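Side-chain contacts in F-actin-capping protein subunit alpha (Dictyostelium discoideum, PDB 4AKR), which binds the fast-growing barbed ends of actin filaments independently of calcium and blocks subunit exchange there, without severing the filaments: residues A[7-10]-A[11-15]; A[117-120]-A[121-125]. All coordinates share one frame; numbering follows the deposited sequence.

Each contact is local to one helix, with side chains meeting side chains or carbonyls a turn away: contact 1 on helix 4-16, contact 2 on helix 112-129. Their centres lie 39 Å apart on opposite sides of the centre of the chain, and their nearest atoms stay about 27 Å from each other. Contact 1 belongs to the N-terminal group of helices, where helix 4-16 packs on helices 23-31 and 44-55; contact 2 packs on strands 134-142 and 145-158 of the five-stranded antiparallel sheet and beside the long helix 217-248. One device recurs: a threonine hydroxyl bonded to the carbonyl four residues back. Leu7, Ile10 and Phe14 of contact 1 and Tyr125 of contact 2 touch the other protein chain of the assembly.

Contact 1 (A[7-10]-A[11-15]); sequences LVQI and ATNFL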
# COMPACT_ATOMS: atom_id res chain seq x y z
N LEU A 7 -15.75 -12.58 13.29
CA LEU A 7 -15.90 -11.14 13.09
C LEU A 7 -14.83 -10.41 13.89
O LEU A 7 -14.38 -9.32 13.50
CB LEU A 7 -17.28 -10.68 13.55
CG LEU A 7 -18.46 -11.18 12.72
CD1 LEU A 7 -19.75 -10.55 13.24
CD2 LEU A 7 -18.25 -10.83 11.24
N VAL A 8 -14.42 -11.00 15.01
CA VAL A 8 -13.37 -10.42 15.86
C VAL A 8 -12.01 -10.52 15.17
O VAL A 8 -11.21 -9.59 15.22
CB VAL A 8 -13.30 -11.13 17.23
CG1 VAL A 8 -11.98 -10.82 17.92
CG2 VAL A 8 -14.47 -10.68 18.10
N GLN A 9 -11.74 -11.65 14.52
CA GLN A 9 -10.47 -11.84 13.84
C GLN A 9 -10.36 -10.92 12.63
O GLN A 9 -9.27 -10.47 12.29
CB GLN A 9 -10.29 -13.28 13.39
CG GLN A 9 -8.95 -13.54 12.69
CD GLN A 9 -7.76 -13.52 13.65
OE1 GLN A 9 -7.69 -14.35 14.56
NE2 GLN A 9 -6.84 -12.59 13.44
N ILE A 10 -11.49 -10.64 11.99
CA ILE A 10 -11.49 -9.77 10.81
C ILE A 10 -11.04 -8.36 11.22
O ILE A 10 -10.11 -7.80 10.62
CB ILE A 10 -12.90 -9.68 10.16
CG1 ILE A 10 -13.28 -11.04 9.58
CG2 ILE A 10 -12.90 -8.62 9.05
CD1 ILE A 10 -14.65 -11.07 8.94
N ALA A 11 -11.68 -7.82 12.25
CA ALA A 11 -11.37 -6.49 12.76
C ALA A 11 -9.96 -6.38 13.32
O ALA A 11 -9.37 -5.31 13.29
CB ALA A 11 -12.38 -6.09 13.81
N THR A 12 -9.42 -7.48 13.85
CA THR A 12 -8.07 -7.47 14.41
C THR A 12 -7.09 -7.25 13.27
O THR A 12 -6.13 -6.50 13.41
CB THR A 12 -7.72 -8.81 15.12
OG1 THR A 12 -8.59 -9.00 16.24
CG2 THR A 12 -6.28 -8.81 15.61
N ASN A 13 -7.34 -7.90 12.15
CA ASN A 13 -6.46 -7.76 10.99
C ASN A 13 -6.48 -6.36 10.39
O ASN A 13 -5.46 -5.91 9.85
CB ASN A 13 -6.82 -8.80 9.93
CG ASN A 13 -6.06 -10.09 10.12
OD1 ASN A 13 -4.98 -10.27 9.56
ND2 ASN A 13 -6.61 -10.98 10.93
N PHE A 14 -7.62 -5.68 10.45
CA PHE A 14 -7.67 -4.32 9.92
C PHE A 14 -6.74 -3.48 10.79
O PHE A 14 -5.79 -2.86 10.29
CB PHE A 14 -9.10 -3.75 10.01
CG PHE A 14 -10.08 -4.41 9.08
CD1 PHE A 14 -9.65 -5.15 7.98
CD2 PHE A 14 -11.45 -4.28 9.30
CE1 PHE A 14 -10.56 -5.76 7.13
CE2 PHE A 14 -12.36 -4.88 8.45
CZ PHE A 14 -11.92 -5.62 7.36
N LEU A 15 -7.01 -3.48 12.09
CA LEU A 15 -6.22 -2.72 13.05
C LEU A 15 -4.72 -2.94 12.91
O LEU A 15 -3.95 -1.98 12.84
CB LEU A 15 -6.67 -3.05 14.48
CG LEU A 15 -8.11 -2.65 14.85
CD1 LEU A 15 -8.41 -3.01 16.31
CD2 LEU A 15 -8.29 -1.15 14.62
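The Phe14 ring takes the carbonyl oxygen of Ile10 over one face, 3.7 Å above its plane and offset toward the rim, while Ile10 CG2 comes within 3.6 Å of Phe14 CZ at the far end of the ring. Ile10 and Phe14 lie side by side and point the same way, and the CG2 methyl, anti to the backbone N of Ile10, is the branch that reaches the ring. The same carbonyl is bonded in its own plane by Phe14 N.

The amides of Gln9 and Asn13 are the other flat groups, their planes 61° apart. Asn13 ND2 gives a nearly straight bond (178°) to Gln9 O at 3.0 Å, with the acceptor lying in the Asn13 amide plane. Asn13 N reaches this oxygen from the opposite face of the carbonyl, so two donors of one residue grip it. Gln9 NE2 lies only 3.0 Å from Asn13 ND2, but both are donors as modelled, so the orientation of one amide, possibly that of Gln9, is doubtful.

Val8 O is also doubly held: Thr12 OG1 sits 2.9 Å away, above the carbonyl plane, and Thr12 N approaches from the other face. Val8 and Ala11 pack on Leu40, and Ala11 and Phe14 on Val30 of helix 23-31. The whole is an amphipathic alpha-helix with i to i+4 side-chain-to-backbone bonds, packed within the N-terminal helical group.

Contact 2 (A[117-120]-A[121-125]); sequences AFDE and EATKY
With chi1 at -58°, Thr123 holds OG1 beside its own backbone N, which aims the hydroxyl back along the helix at Asp119 O, 2.9 Å away. Thr123 N bonds the same oxygen at 3.0 Å from the opposite face of the carbonyl. Asp119 CG lies roughly anti to its backbone N (chi1 -153°), and OD1 comes to 3.6 Å from Thr123 OG1 without a hydrogen bond being assigned; Lys83 NZ lies near both, in a weak bond to Thr123 OG1 and a long, weak ion pair with Asp119 OD1. Asp119 OD2 forms a salt bridge with Arg115.

On another side of the helix, Lys124 bends at its third torsion and folds over the Glu120 carbonyl, with CE 3.3 Å from Glu120 O. Its NZ forms a hydrogen-bonded salt bridge with Glu121 OE2 at 2.7 Å, on the syn side, 35° out of the carboxylate plane. Chi1 of Glu121 puts CG 3.7 Å from Ala117 O, and the bend at chi2 then turns the carboxylate toward Lys124.

Phe118 and Ala122 pack against Val137 of the sheet. Glu120 OE1 lies 4.8 Å from Glu121 OE2, so the lysine charge probably eases the repulsion between these acids, while Arg115 would be expected to stabilise Asp119 as a carboxylate.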
# COMPACT_ATOMS: atom_id res chain seq x y z
N ALA A 117 28.30 4.78 25.51
CA ALA A 117 29.16 5.17 24.40
C ALA A 117 28.39 5.02 23.09
O ALA A 117 28.54 5.84 22.19
CB ALA A 117 30.42 4.33 24.39
N PHE A 118 27.57 3.98 22.97
CA PHE A 118 26.78 3.80 21.75
C PHE A 118 25.67 4.84 21.66
O PHE A 118 25.35 5.36 20.59
CB PHE A 118 26.15 2.40 21.68
CG PHE A 118 27.05 1.35 21.10
CD1 PHE A 118 28.23 0.98 21.75
CD2 PHE A 118 26.71 0.71 19.91
CE1 PHE A 118 29.06 -0.01 21.21
CE2 PHE A 118 27.54 -0.29 19.36
CZ PHE A 118 28.71 -0.65 20.01
N ASP A 119 25.08 5.14 22.81
CA ASP A 119 23.99 6.11 22.84
C ASP A 119 24.43 7.48 22.32
O ASP A 119 23.68 8.12 21.59
CB ASP A 119 23.44 6.22 24.27
CG ASP A 119 21.99 6.66 24.30
OD1 ASP A 119 21.50 7.12 23.24
OD2 ASP A 119 21.34 6.54 25.36
N GLU A 120 25.64 7.93 22.66
CA GLU A 120 26.12 9.23 22.18
C GLU A 120 26.14 9.25 20.65
O GLU A 120 25.78 10.25 20.02
CB GLU A 120 27.55 9.53 22.66
CG GLU A 120 27.73 9.79 24.15
CD GLU A 120 29.16 10.24 24.50
OE1 GLU A 120 30.13 9.69 23.91
OE2 GLU A 120 29.32 11.13 25.36
N GLU A 121 26.59 8.15 20.05
CA GLU A 121 26.67 8.06 18.61
C GLU A 121 25.30 7.96 17.93
O GLU A 121 25.07 8.59 16.90
CB GLU A 121 27.56 6.87 18.22
CG GLU A 121 28.99 6.98 18.73
CD GLU A 121 29.66 8.27 18.28
OE1 GLU A 121 29.68 8.54 17.05
OE2 GLU A 121 30.17 9.01 19.15
N ALA A 122 24.40 7.17 18.51
CA ALA A 122 23.07 7.03 17.93
C ALA A 122 22.36 8.38 17.91
O ALA A 122 21.67 8.73 16.95
CB ALA A 122 22.25 6.02 18.72
N THR A 123 22.54 9.15 18.98
CA THR A 123 21.92 10.46 19.08
C THR A 123 22.40 11.40 17.97
O THR A 123 21.57 11.97 17.26
CB THR A 123 22.20 11.09 20.48
OG1 THR A 123 21.70 10.22 21.50
CG2 THR A 123 21.49 12.42 20.61
N LYS A 124 23.71 11.54 17.81
CA LYS A 124 24.27 12.39 16.76
C LYS A 124 23.89 11.89 15.36
O LYS A 124 23.55 12.68 14.48
CB LYS A 124 25.80 12.45 16.87
CG LYS A 124 26.30 13.11 18.16
CD LYS A 124 27.84 13.11 18.27
CE LYS A 124 28.40 11.72 18.55
NZ LYS A 124 29.87 11.72 18.87
N TYR A 125 23.96 10.59 15.16
CA TYR A 125 23.61 10.01 13.87
C TYR A 125 22.16 10.33 13.55
O TYR A 125 21.83 10.76 12.45
CB TYR A 125 23.81 8.49 13.90
CG TYR A 125 23.45 7.81 12.60
CD1 TYR A 125 24.16 8.06 11.43
CD2 TYR A 125 22.37 6.92 12.54
CE1 TYR A 125 23.81 7.45 10.23
CE2 TYR A 125 22.01 6.30 11.34
CZ TYR A 125 22.73 6.58 10.19
OH TYR A 125 22.35 5.99 9.00